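Local coordinates for protein mRNA transport regulator MTR2 (Candida albicans, PDB 1Q42) that affects the transport of mRNA from the nucleus to the cytoplasm, adopts an NTF2-like fold and interacts with MEX67, at residues L33-A38 with M177-I182; S70-N75 with L89-K94; L96-S101 with R134-E139. One frame throughout, in Å; residues are numbered along the deposited sequence.

Starting from the N terminus, the chain opens contact 1 on helix 29-40 and closes it only in the loop between strands 164-173 and 183-192, so most of the modelled fold lies inside this one long excursion. Contacts 2 and 3 both fall within it and follow one another in series. Contact 2 closes a short loop from strand 70-74 to helix 87-96; the end of that helix then leads straight into contact 3, where 96-101 meets 134-139 beyond strands 101-113 and 118-129. The first helix is thus tied to one strand connection, the third helix to the sheet, and two loops to each other about 21 Å, centre to centre, from contact 1.

Contact 1 of 3, residues L33-A38 with M177-I182; sequences LKRFLA and MQDGEI
R35 and D179 meet as a salt bridge on the surface of this NTF2-like domain, where helix 29-40 faces the loop joining strands 164-173 and 183-192. NH1 of R35 lies 3.3 Å from OD1 of D179, and OD2 of D179 is nearly as close, 3.5 Å from the same nitrogen. The carboxylate does not come square onto the guanidinium: the two planes are 51° apart, so the pairing is a loose, canted one rather than a flat two-pronged grip. Some of the contact is made lower down the chain, since CD of R35 comes within 3.9 Å of OD2 of D179.

On the NH2 side the loop contributes a methyl group. M177 folds back, bent at chi2 (108°) and chi3 (-85°), and this brings CE to the guanidinium edge, in its plane and 3.5 Å from NH2 of R35. The two chains cross there at about a right angle. The same NH2 makes the arginine's strongest polar bond, to the backbone O of V176 just before the loop segment, so the arginine is held by backbone as well as by charge. R35 itself bends at chi3, turning its planar end away from the line of the aliphatic stem.

Further out, the helix that carries the arginine packs its L33 and F36 onto strands of the sheet, L33 against V121 and L105, F36 against F123 and M186. The loop is secured by I182, which pairs through its backbone with D173 and N65, and by a salt bridge from E181 to K88 of helix 87-96. Within the contact one polar group is left without a partner: the backbone N of D179, buried as the arginine closes over the loop.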
ATOM      1  N   LEU A  33      -6.435  -5.539   6.431  1.00 23.61           N
ATOM      2  CA  LEU A  33      -5.674  -5.769   5.192  1.00 23.17           C
ATOM      3  C   LEU A  33      -6.383  -5.189   3.983  1.00 23.28           C
ATOM      4  O   LEU A  33      -5.746  -4.617   3.099  1.00 21.99           O
ATOM      5  CB  LEU A  33      -5.396  -7.260   4.973  1.00 22.60           C
ATOM      6  CG  LEU A  33      -4.485  -7.925   6.000  1.00 22.73           C
ATOM      7  CD1 LEU A  33      -4.319  -9.415   5.690  1.00 21.76           C
ATOM      8  CD2 LEU A  33      -3.106  -7.243   6.088  1.00 22.16           C
ATOM      9  N   LYS A  34      -7.702  -5.330   3.943  1.00 24.06           N
ATOM     10  CA  LYS A  34      -8.479  -4.787   2.834  1.00 25.22           C
ATOM     11  C   LYS A  34      -8.418  -3.262   2.801  1.00 25.01           C
ATOM     12  O   LYS A  34      -8.302  -2.670   1.729  1.00 25.20           O
ATOM     13  CB  LYS A  34      -9.909  -5.319   2.873  1.00 26.23           C
ATOM     14  CG  LYS A  34      -9.950  -6.784   2.491  1.00 28.54           C
ATOM     15  CD  LYS A  34     -11.324  -7.399   2.635  1.00 33.00           C
ATOM     16  CE  LYS A  34     -11.438  -8.631   1.747  1.00 35.45           C
ATOM     17  NZ  LYS A  34     -12.589  -9.491   2.107  1.00 38.35           N
ATOM     18  N   ARG A  35      -8.433  -2.635   3.969  1.00 25.66           N
ATOM     19  CA  ARG A  35      -8.292  -1.187   4.067  1.00 25.96           C
ATOM     20  C   ARG A  35      -6.903  -0.717   3.605  1.00 23.97           C
ATOM     21  O   ARG A  35      -6.775   0.279   2.893  1.00 23.90           O
ATOM     22  CB  ARG A  35      -8.527  -0.714   5.499  1.00 27.63           C
ATOM     23  CG  ARG A  35      -9.971  -0.557   5.866  1.00 31.15           C
ATOM     24  CD  ARG A  35     -10.166   0.172   7.179  1.00 35.26           C
ATOM     25  NE  ARG A  35      -9.866  -0.689   8.321  1.00 38.33           N
ATOM     26  CZ  ARG A  35      -8.849  -0.540   9.169  1.00 40.94           C
ATOM     27  NH1 ARG A  35      -7.960   0.448   9.038  1.00 42.68           N
ATOM     28  NH2 ARG A  35      -8.715  -1.407  10.167  1.00 41.89           N
ATOM     29  N   PHE A  36      -5.872  -1.440   4.020  1.00 22.66           N
ATOM     30  CA  PHE A  36      -4.497  -1.158   3.589  1.00 21.09           C
ATOM     31  C   PHE A  36      -4.376  -1.229   2.060  1.00 19.53           C
ATOM     32  O   PHE A  36      -3.905  -0.301   1.413  1.00 18.26           O
ATOM     33  CB  PHE A  36      -3.540  -2.129   4.270  1.00 20.86           C
ATOM     34  CG  PHE A  36      -2.156  -2.073   3.735  1.00 22.15           C
ATOM     35  CD1 PHE A  36      -1.343  -0.983   4.003  1.00 25.95           C
ATOM     36  CD2 PHE A  36      -1.678  -3.084   2.928  1.00 24.23           C
ATOM     37  CE1 PHE A  36      -0.064  -0.928   3.488  1.00 24.57           C
ATOM     38  CE2 PHE A  36      -0.393  -3.028   2.413  1.00 25.69           C
ATOM     39  CZ  PHE A  36       0.402  -1.952   2.693  1.00 25.60           C
ATOM     40  N   LEU A  37      -4.878  -2.306   1.468  1.00 19.67           N
ATOM     41  CA  LEU A  37      -4.857  -2.442   0.013  1.00 19.57           C
ATOM     42  C   LEU A  37      -5.693  -1.380  -0.697  1.00 20.48           C
ATOM     43  O   LEU A  37      -5.293  -0.875  -1.741  1.00 19.88           O
ATOM     44  CB  LEU A  37      -5.319  -3.848  -0.399  1.00 19.41           C
ATOM     45  CG  LEU A  37      -4.373  -4.969   0.058  1.00 19.63           C
ATOM     46  CD1 LEU A  37      -4.923  -6.351  -0.279  1.00 20.71           C
ATOM     47  CD2 LEU A  37      -2.951  -4.793  -0.508  1.00 19.47           C
ATOM     48  N   ALA A  38      -6.859  -1.040  -0.154  1.00 21.57           N
ATOM     49  CA  ALA A  38      -7.684   0.035  -0.744  1.00 22.94           C
ATOM     50  C   ALA A  38      -6.940   1.366  -0.815  1.00 22.40           C
ATOM     51  O   ALA A  38      -7.091   2.138  -1.780  1.00 22.90           O
ATOM     52  CB  ALA A  38      -9.028   0.192   0.023  1.00 23.77           C
ATOM     53  N   MET A 177      -7.651  -1.929  14.416  1.00 52.88           N
ATOM     54  CA  MET A 177      -8.907  -1.295  14.020  1.00 54.21           C
ATOM     55  C   MET A 177      -8.839   0.189  14.421  1.00 54.59           C
ATOM     56  O   MET A 177      -9.756   0.726  15.051  1.00 56.02           O
ATOM     57  CB  MET A 177     -10.098  -2.025  14.683  1.00 55.52           C
ATOM     58  CG  MET A 177     -11.329  -2.221  13.778  1.00 57.22           C
ATOM     59  SD  MET A 177     -11.592  -3.941  13.219  1.00 60.02           S
ATOM     60  CE  MET A 177     -10.527  -4.010  11.752  1.00 57.87           C
ATOM     61  N   GLN A 178      -7.741   0.844  14.041  1.00 53.68           N
ATOM     62  CA  GLN A 178      -7.443   2.202  14.500  1.00 53.83           C
ATOM     63  C   GLN A 178      -7.365   3.237  13.379  1.00 52.70           C
ATOM     64  O   GLN A 178      -7.701   4.401  13.597  1.00 53.44           O
ATOM     65  CB  GLN A 178      -6.136   2.211  15.296  1.00 53.83           C
ATOM     66  CG  GLN A 178      -6.321   1.878  16.767  1.00 55.76           C
ATOM     67  CD  GLN A 178      -5.141   2.307  17.614  1.00 57.25           C
ATOM     68  OE1 GLN A 178      -5.301   3.089  18.552  1.00 59.48           O
ATOM     69  NE2 GLN A 178      -3.954   1.804  17.288  1.00 56.57           N
ATOM     70  N   ASP A 179      -6.895   2.822  12.203  1.00 50.64           N
ATOM     71  CA  ASP A 179      -6.834   3.683  11.014  1.00 49.32           C
ATOM     72  C   ASP A 179      -5.711   4.740  11.024  1.00 47.14           C
ATOM     73  O   ASP A 179      -5.554   5.475  10.045  1.00 47.32           O
ATOM     74  CB  ASP A 179      -8.203   4.347  10.736  1.00 50.42           C
ATOM     75  CG  ASP A 179      -8.945   3.692   9.584  1.00 51.89           C
ATOM     76  OD1 ASP A 179      -8.395   3.677   8.459  1.00 53.85           O
ATOM     77  OD2 ASP A 179     -10.080   3.167   9.708  1.00 54.70           O
ATOM     78  N   GLY A 180      -4.922   4.799  12.098  1.00 44.63           N
ATOM     79  CA  GLY A 180      -3.804   5.726  12.189  1.00 42.39           C
ATOM     80  C   GLY A 180      -2.503   5.082  11.727  1.00 39.35           C
ATOM     81  O   GLY A 180      -2.509   4.078  11.005  1.00 38.93           O
ATOM     82  N   GLU A 181      -1.385   5.657  12.151  1.00 36.77           N
ATOM     83  CA  GLU A 181      -0.064   5.141  11.798  1.00 34.17           C
ATOM     84  C   GLU A 181       0.326   3.977  12.729  1.00 32.05           C
ATOM     85  O   GLU A 181       0.804   4.184  13.852  1.00 31.49           O
ATOM     86  CB  GLU A 181       0.963   6.280  11.817  1.00 34.54           C
ATOM     87  CG  GLU A 181       0.612   7.392  10.824  1.00 35.94           C
ATOM     88  CD  GLU A 181       1.652   8.499  10.738  1.00 38.41           C
ATOM     89  OE1 GLU A 181       2.034   8.886   9.605  1.00 39.85           O
ATOM     90  OE2 GLU A 181       2.077   8.998  11.798  1.00 39.35           O
ATOM     91  N   ILE A 182       0.123   2.755  12.232  1.00 28.81           N
ATOM     92  CA  ILE A 182       0.322   1.537  13.009  1.00 26.88           C
ATOM     93  C   ILE A 182       1.304   0.524  12.406  1.00 24.57           C
ATOM     94  O   ILE A 182       1.783  -0.362  13.113  1.00 24.04           O
ATOM     95  CB  ILE A 182      -1.032   0.842  13.277  1.00 27.42           C
ATOM     96  CG1 ILE A 182      -1.780   0.558  11.974  1.00 27.57           C
ATOM     97  CG2 ILE A 182      -1.883   1.687  14.234  1.00 28.18           C
ATOM     98  CD1 ILE A 182      -2.964  -0.319  12.143  1.00 28.83           C
TER

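Contact 2 of 3, residues S70-N75 with L89-K94; sequences SAIIVN and LQFQKK
F91 of helix 87-96 turns its CD1 side toward I72 and V74 of strand 70-74, and the contact is apolar throughout. The closest approach is made at the root of the aromatic side chain, where CD1 of I72 comes to 3.8 Å from CB of F91. Both isoleucine branches take part: CG1 lies beside the strand's backbone N and extends to CD1 (chi2 173°), while CG2 reaches the ring itself, 4.1 Å from CD1 of F91. V74 meets that same ring carbon from the edge, near the ring plane, with CG2 4.1 Å from CD1 of F91. Each aliphatic chain crosses the phenylalanine at about a right angle.

Hydrophobic neighbours complete the setting. L66, I79 and M186 each touch both I72 and F91, so the ring sits in a small apolar cluster between helix and sheet.

Backbone bonds hold the strand in place: I73 pairs with M186 and Y188 of the parallel strand 183-192, and I72 with I79. Across the contact itself only carbon meets carbon. A helix packed against one face of a curved mixed sheet is characteristic of the NTF2-like fold, and here F91 makes that contact with strand 70-74.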
ATOM      1  N   SER A  70       8.554   3.901   9.529  1.00 25.67           N
ATOM      2  CA  SER A  70       8.484   2.471   9.226  1.00 24.32           C
ATOM      3  C   SER A  70       9.689   2.029   8.389  1.00 23.22           C
ATOM      4  O   SER A  70      10.277   2.840   7.655  1.00 24.09           O
ATOM      5  CB  SER A  70       7.181   2.130   8.498  1.00 24.15           C
ATOM      6  OG  SER A  70       6.942   3.018   7.430  1.00 26.07           O
ATOM      7  N   ALA A  71      10.056   0.756   8.518  1.00 21.84           N
ATOM      8  CA  ALA A  71      11.074   0.129   7.679  1.00 21.69           C
ATOM      9  C   ALA A  71      10.334  -0.394   6.456  1.00 20.24           C
ATOM     10  O   ALA A  71       9.423  -1.188   6.610  1.00 21.81           O
ATOM     11  CB  ALA A  71      11.739  -1.046   8.423  1.00 21.85           C
ATOM     12  N   ILE A  72      10.672   0.091   5.271  1.00 19.05           N
ATOM     13  CA  ILE A  72       9.956  -0.295   4.035  1.00 18.26           C
ATOM     14  C   ILE A  72      10.944  -0.882   3.039  1.00 18.38           C
ATOM     15  O   ILE A  72      12.073  -0.344   2.854  1.00 19.12           O
ATOM     16  CB  ILE A  72       9.235   0.913   3.401  1.00 17.53           C
ATOM     17  CG1 ILE A  72       8.235   1.510   4.391  1.00 16.92           C
ATOM     18  CG2 ILE A  72       8.532   0.497   2.097  1.00 17.88           C
ATOM     19  CD1 ILE A  72       7.595   2.793   3.950  1.00 16.71           C
ATOM     20  N   ILE A  73      10.545  -1.993   2.430  1.00 18.16           N
ATOM     21  CA  ILE A  73      11.339  -2.678   1.413  1.00 19.19           C
ATOM     22  C   ILE A  73      10.399  -2.946   0.262  1.00 19.00           C
ATOM     23  O   ILE A  73       9.299  -3.429   0.466  1.00 17.47           O
ATOM     24  CB  ILE A  73      11.933  -4.030   1.912  1.00 20.53           C
ATOM     25  CG1 ILE A  73      12.666  -3.861   3.243  1.00 24.59           C
ATOM     26  CG2 ILE A  73      12.838  -4.608   0.804  1.00 20.86           C
ATOM     27  CD1 ILE A  73      12.904  -5.165   3.956  1.00 27.90           C
ATOM     28  N   VAL A  74      10.813  -2.565  -0.942  1.00 19.83           N
ATOM     29  CA  VAL A  74      10.029  -2.788  -2.137  1.00 21.16           C
ATOM     30  C   VAL A  74      10.890  -3.609  -3.083  1.00 22.58           C
ATOM     31  O   VAL A  74      11.970  -3.158  -3.485  1.00 21.89           O
ATOM     32  CB  VAL A  74       9.626  -1.454  -2.793  1.00 21.74           C
ATOM     33  CG1 VAL A  74       8.737  -1.696  -4.006  1.00 23.01           C
ATOM     34  CG2 VAL A  74       8.911  -0.583  -1.786  1.00 22.11           C
ATOM     35  N   ASN A  75      10.423  -4.812  -3.414  1.00 23.96           N
ATOM     36  CA  ASN A  75      11.130  -5.708  -4.342  1.00 25.79           C
ATOM     37  C   ASN A  75      12.593  -5.939  -3.987  1.00 26.87           C
ATOM     38  O   ASN A  75      13.478  -5.924  -4.861  1.00 28.09           O
ATOM     39  CB  ASN A  75      10.967  -5.185  -5.767  1.00 26.28           C
ATOM     40  CG  ASN A  75       9.569  -5.357  -6.270  1.00 26.58           C
ATOM     41  OD1 ASN A  75       8.918  -6.358  -5.962  1.00 28.00           O
ATOM     42  ND2 ASN A  75       9.083  -4.397  -7.047  1.00 28.34           N
ATOM     43  N   LEU A  89       7.235   8.825   3.265  1.00 20.24           N
ATOM     44  CA  LEU A  89       7.118   9.818   2.185  1.00 20.80           C
ATOM     45  C   LEU A  89       7.762   9.333   0.911  1.00 20.23           C
ATOM     46  O   LEU A  89       7.184   9.449  -0.166  1.00 20.69           O
ATOM     47  CB  LEU A  89       7.736  11.150   2.615  1.00 21.21           C
ATOM     48  CG  LEU A  89       7.748  12.300   1.604  1.00 23.48           C
ATOM     49  CD1 LEU A  89       6.366  12.511   0.981  1.00 24.95           C
ATOM     50  CD2 LEU A  89       8.233  13.579   2.283  1.00 27.37           C
ATOM     51  N   GLN A  90       8.964   8.782   1.012  1.00 19.74           N
ATOM     52  CA  GLN A  90       9.619   8.214  -0.155  1.00 19.29           C
ATOM     53  C   GLN A  90       8.781   7.103  -0.796  1.00 18.81           C
ATOM     54  O   GLN A  90       8.699   7.026  -2.019  1.00 19.17           O
ATOM     55  CB  GLN A  90      10.997   7.683   0.193  1.00 20.11           C
ATOM     56  CG  GLN A  90      12.013   8.757   0.399  1.00 19.89           C
ATOM     57  CD  GLN A  90      13.365   8.187   0.664  1.00 20.55           C
ATOM     58  OE1 GLN A  90      13.923   7.477  -0.168  1.00 22.17           O
ATOM     59  NE2 GLN A  90      13.877   8.441   1.844  1.00 20.91           N
ATOM     60  N   PHE A  91       8.167   6.246   0.024  1.00 17.93           N
ATOM     61  CA  PHE A  91       7.293   5.193  -0.516  1.00 17.91           C
ATOM     62  C   PHE A  91       6.114   5.794  -1.254  1.00 18.46           C
ATOM     63  O   PHE A  91       5.752   5.336  -2.353  1.00 18.80           O
ATOM     64  CB  PHE A  91       6.767   4.235   0.553  1.00 17.28           C
ATOM     65  CG  PHE A  91       5.716   3.314   0.035  1.00 16.73           C
ATOM     66  CD1 PHE A  91       6.072   2.203  -0.707  1.00 17.26           C
ATOM     67  CD2 PHE A  91       4.377   3.590   0.224  1.00 17.99           C
ATOM     68  CE1 PHE A  91       5.105   1.373  -1.246  1.00 18.29           C
ATOM     69  CE2 PHE A  91       3.411   2.763  -0.322  1.00 16.73           C
ATOM     70  CZ  PHE A  91       3.783   1.658  -1.047  1.00 15.81           C
ATOM     71  N   GLN A  92       5.506   6.820  -0.671  1.00 19.12           N
ATOM     72  CA  GLN A  92       4.324   7.421  -1.295  1.00 19.77           C
ATOM     73  C   GLN A  92       4.685   8.036  -2.636  1.00 19.95           C
ATOM     74  O   GLN A  92       3.924   7.922  -3.606  1.00 19.77           O
ATOM     75  CB  GLN A  92       3.697   8.474  -0.385  1.00 20.51           C
ATOM     76  CG  GLN A  92       2.860   7.870   0.728  1.00 20.93           C
ATOM     77  CD  GLN A  92       2.469   8.843   1.828  1.00 22.29           C
ATOM     78  OE1 GLN A  92       3.057   9.915   1.974  1.00 23.50           O
ATOM     79  NE2 GLN A  92       1.453   8.467   2.610  1.00 22.61           N
ATOM     80  N   LYS A  93       5.863   8.646  -2.710  1.00 20.27           N
ATOM     81  CA  LYS A  93       6.320   9.258  -3.966  1.00 21.45           C
ATOM     82  C   LYS A  93       6.608   8.192  -5.036  1.00 21.03           C
ATOM     83  O   LYS A  93       6.392   8.416  -6.235  1.00 21.67           O
ATOM     84  CB  LYS A  93       7.564  10.099  -3.715  1.00 22.02           C
ATOM     85  CG  LYS A  93       7.294  11.396  -2.997  1.00 24.23           C
ATOM     86  CD  LYS A  93       8.588  12.203  -2.822  1.00 28.08           C
ATOM     87  CE  LYS A  93       8.740  13.304  -3.842  1.00 30.00           C
ATOM     88  NZ  LYS A  93       9.684  14.372  -3.368  1.00 30.46           N
ATOM     89  N   LYS A  94       7.083   7.032  -4.599  1.00 21.38           N
ATOM     90  CA  LYS A  94       7.373   5.921  -5.497  1.00 21.76           C
ATOM     91  C   LYS A  94       6.084   5.320  -5.999  1.00 20.86           C
ATOM     92  O   LYS A  94       5.942   5.038  -7.187  1.00 20.75           O
ATOM     93  CB  LYS A  94       8.165   4.819  -4.778  1.00 22.74           C
ATOM     94  CG  LYS A  94       9.660   5.064  -4.738  1.00 26.87           C
ATOM     95  CD  LYS A  94      10.359   4.050  -3.825  1.00 32.38           C
ATOM     96  CE  LYS A  94      11.608   3.483  -4.473  1.00 35.59           C
ATOM     97  NZ  LYS A  94      12.717   4.472  -4.482  1.00 37.59           N
TER

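Contact 3 of 3, residues L96-S101 with R134-E139; sequences LQTPLS and RNRLGE
R136 drives its extended side chain into the loop 96-101, which joins helix 87-96 to strand 101-113 of the NTF2-like fold; the arginine itself sits in a type I beta turn, N135 to G138. Its NH2 donates to two hydroxyls, OG1 of T98 and OG of S101, each 3.0 Å away and about 20° out of the guanidinium plane. NE makes two weak bonds, to O and OG1 of T98. NH1 is taken by partners outside the loop, the backbone O of L40 and OH of Y58. The hydroxyls are themselves engaged, T98 OG1 with W95 O and S101 OG with D41 OD1, which probably fixes them for the arginine. CA of L100 lies over one guanidinium face.

Water 1 accepts from the backbone N of R136 and donates to O of L96 and to O of T98 at 2.7 Å, while water 2 joins N of L100 to O of R134. The turn is stiffened from within: OD1 of N135 accepts from N of L137, an Asx turn, and from N of E139, on opposite faces of the amide plane. ND2 of N135 then reaches OE2 of E139, 3.1 Å away and nearly straight at 174°.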
ATOM      1  N   LEU A  96       3.103   6.570  -6.077  1.00 21.88           N
ATOM      2  CA  LEU A  96       2.363   7.552  -6.864  1.00 22.91           C
ATOM      3  C   LEU A  96       2.633   7.424  -8.366  1.00 23.55           C
ATOM      4  O   LEU A  96       1.745   7.712  -9.199  1.00 23.79           O
ATOM      5  CB  LEU A  96       2.745   8.958  -6.378  1.00 23.34           C
ATOM      6  CG  LEU A  96       2.181  10.138  -7.166  1.00 24.47           C
ATOM      7  CD1 LEU A  96       0.686  10.212  -6.967  1.00 23.47           C
ATOM      8  CD2 LEU A  96       2.878  11.407  -6.700  1.00 23.54           C
ATOM      9  N   GLN A  97       3.852   7.012  -8.715  1.00 23.79           N
ATOM     10  CA  GLN A  97       4.251   6.877 -10.121  1.00 25.03           C
ATOM     11  C   GLN A  97       3.736   5.607 -10.818  1.00 24.54           C
ATOM     12  O   GLN A  97       3.828   5.501 -12.044  1.00 25.64           O
ATOM     13  CB  GLN A  97       5.773   6.978 -10.280  1.00 25.58           C
ATOM     14  CG  GLN A  97       6.410   8.255  -9.736  1.00 29.46           C
ATOM     15  CD  GLN A  97       5.724   9.536 -10.212  1.00 34.33           C
ATOM     16  OE1 GLN A  97       5.696   9.819 -11.405  1.00 37.51           O
ATOM     17  NE2 GLN A  97       5.165  10.304  -9.271  1.00 37.57           N
ATOM     18  N   THR A  98       3.162   4.665 -10.073  1.00 23.67           N
ATOM     19  CA  THR A  98       2.515   3.507 -10.694  1.00 22.43           C
ATOM     20  C   THR A  98       1.189   3.918 -11.334  1.00 22.41           C
ATOM     21  O   THR A  98       0.535   4.858 -10.886  1.00 20.97           O
ATOM     22  CB  THR A  98       2.248   2.346  -9.680  1.00 22.51           C
ATOM     23  OG1 THR A  98       1.330   2.758  -8.645  1.00 21.30           O
ATOM     24  CG2 THR A  98       3.509   1.920  -8.946  1.00 22.84           C
ATOM     25  N   PRO A  99       0.759   3.194 -12.361  1.00 22.00           N
ATOM     26  CA  PRO A  99      -0.621   3.340 -12.819  1.00 22.14           C
ATOM     27  C   PRO A  99      -1.558   2.905 -11.706  1.00 21.54           C
ATOM     28  O   PRO A  99      -1.147   2.233 -10.758  1.00 20.44           O
ATOM     29  CB  PRO A  99      -0.719   2.389 -14.025  1.00 22.52           C
ATOM     30  CG  PRO A  99       0.706   2.019 -14.352  1.00 22.86           C
ATOM     31  CD  PRO A  99       1.494   2.158 -13.108  1.00 22.44           C
ATOM     32  N   LEU A 100      -2.827   3.275 -11.826  1.00 21.50           N
ATOM     33  CA  LEU A 100      -3.803   2.874 -10.835  1.00 21.49           C
ATOM     34  C   LEU A 100      -3.769   1.357 -10.701  1.00 21.06           C
ATOM     35  O   LEU A 100      -3.650   0.662 -11.689  1.00 21.39           O
ATOM     36  CB  LEU A 100      -5.205   3.297 -11.268  1.00 22.36           C
ATOM     37  CG  LEU A 100      -6.338   3.041 -10.272  1.00 23.55           C
ATOM     38  CD1 LEU A 100      -6.069   3.763  -8.959  1.00 25.02           C
ATOM     39  CD2 LEU A 100      -7.666   3.465 -10.880  1.00 25.25           C
ATOM     40  N   SER A 101      -3.899   0.878  -9.473  1.00 19.98           N
ATOM     41  CA  SER A 101      -3.821  -0.534  -9.152  1.00 19.64           C
ATOM     42  C   SER A 101      -5.142  -1.086  -8.617  1.00 20.18           C
ATOM     43  O   SER A 101      -5.998  -0.355  -8.093  1.00 18.98           O
ATOM     44  CB  SER A 101      -2.713  -0.757  -8.122  1.00 19.78           C
ATOM     45  OG  SER A 101      -2.910   0.045  -6.960  1.00 18.28           O
ATOM     46  N   ARG A 134      -3.068   6.562 -18.799  1.00 34.28           N
ATOM     47  CA  ARG A 134      -3.249   7.643 -17.837  1.00 33.32           C
ATOM     48  C   ARG A 134      -2.534   7.322 -16.516  1.00 32.13           C
ATOM     49  O   ARG A 134      -2.477   6.159 -16.100  1.00 31.26           O
ATOM     50  CB  ARG A 134      -4.736   7.872 -17.568  1.00 33.32           C
ATOM     51  CG  ARG A 134      -5.484   8.469 -18.766  1.00 34.90           C
ATOM     52  CD  ARG A 134      -6.894   8.883 -18.438  1.00 35.38           C
ATOM     53  NE  ARG A 134      -7.704   7.746 -18.011  1.00 36.17           N
ATOM     54  CZ  ARG A 134      -8.155   6.787 -18.812  1.00 38.63           C
ATOM     55  NH1 ARG A 134      -8.879   5.805 -18.307  1.00 40.07           N
ATOM     56  NH2 ARG A 134      -7.905   6.794 -20.123  1.00 40.68           N
ATOM     57  N   ASN A 135      -1.993   8.357 -15.876  1.00 31.22           N
ATOM     58  CA  ASN A 135      -1.421   8.228 -14.533  1.00 30.37           C
ATOM     59  C   ASN A 135      -2.536   8.319 -13.484  1.00 29.89           C
ATOM     60  O   ASN A 135      -3.718   8.321 -13.842  1.00 29.20           O
ATOM     61  CB  ASN A 135      -0.293   9.251 -14.304  1.00 30.33           C
ATOM     62  CG  ASN A 135      -0.789  10.689 -14.217  1.00 30.76           C
ATOM     63  OD1 ASN A 135      -1.973  10.943 -13.990  1.00 32.43           O
ATOM     64  ND2 ASN A 135       0.127  11.638 -14.380  1.00 35.08           N
ATOM     65  N   ARG A 136      -2.179   8.372 -12.199  1.00 28.74           N
ATOM     66  CA  ARG A 136      -3.187   8.308 -11.144  1.00 29.01           C
ATOM     67  C   ARG A 136      -3.969   9.597 -10.979  1.00 30.76           C
ATOM     68  O   ARG A 136      -5.003   9.600 -10.333  1.00 31.12           O
ATOM     69  CB  ARG A 136      -2.571   7.909  -9.798  1.00 28.06           C
ATOM     70  CG  ARG A 136      -2.269   6.437  -9.711  1.00 24.47           C
ATOM     71  CD  ARG A 136      -1.356   6.097  -8.529  1.00 22.60           C
ATOM     72  NE  ARG A 136      -1.136   4.663  -8.400  1.00 19.69           N
ATOM     73  CZ  ARG A 136      -1.773   3.859  -7.579  1.00 20.57           C
ATOM     74  NH1 ARG A 136      -2.764   4.302  -6.812  1.00 20.49           N
ATOM     75  NH2 ARG A 136      -1.444   2.560  -7.555  1.00 18.40           N
ATOM     76  N   LEU A 137      -3.469  10.683 -11.552  1.00 33.12           N
ATOM     77  CA  LEU A 137      -4.210  11.940 -11.583  1.00 35.44           C
ATOM     78  C   LEU A 137      -5.017  12.104 -12.876  1.00 36.94           C
ATOM     79  O   LEU A 137      -5.584  13.164 -13.112  1.00 37.89           O
ATOM     80  CB  LEU A 137      -3.248  13.111 -11.401  1.00 35.45           C
ATOM     81  CG  LEU A 137      -2.357  13.070 -10.155  1.00 37.03           C
ATOM     82  CD1 LEU A 137      -1.471  14.302 -10.127  1.00 38.12           C
ATOM     83  CD2 LEU A 137      -3.153  12.959  -8.865  1.00 37.48           C
ATOM     84  N   GLY A 138      -5.071  11.054 -13.701  1.00 38.32           N
ATOM     85  CA  GLY A 138      -5.890  11.035 -14.903  1.00 40.07           C
ATOM     86  C   GLY A 138      -5.280  11.710 -16.121  1.00 41.73           C
ATOM     87  O   GLY A 138      -5.984  11.988 -17.099  1.00 42.11           O
ATOM     88  N   GLU A 139      -3.972  11.940 -16.084  1.00 43.11           N
ATOM     89  CA  GLU A 139      -3.275  12.708 -17.112  1.00 45.05           C
ATOM     90  C   GLU A 139      -2.540  11.787 -18.081  1.00 46.13           C
ATOM     91  O   GLU A 139      -1.964  10.786 -17.670  1.00 45.43           O
ATOM     92  CB  GLU A 139      -2.274  13.668 -16.457  1.00 45.12           C
ATOM     93  CG  GLU A 139      -2.894  14.599 -15.422  1.00 46.36           C
ATOM     94  CD  GLU A 139      -1.884  15.150 -14.429  1.00 47.40           C
ATOM     95  OE1 GLU A 139      -2.246  16.085 -13.678  1.00 49.69           O
ATOM     96  OE2 GLU A 139      -0.731  14.667 -14.398  1.00 47.81           O
TER
HETATM   97  O   HOH W   1       0.465   7.412 -11.666  1.00 24.53           O
HETATM   98  O   HOH W   2      -3.893   4.944 -14.130  1.00 27.58           O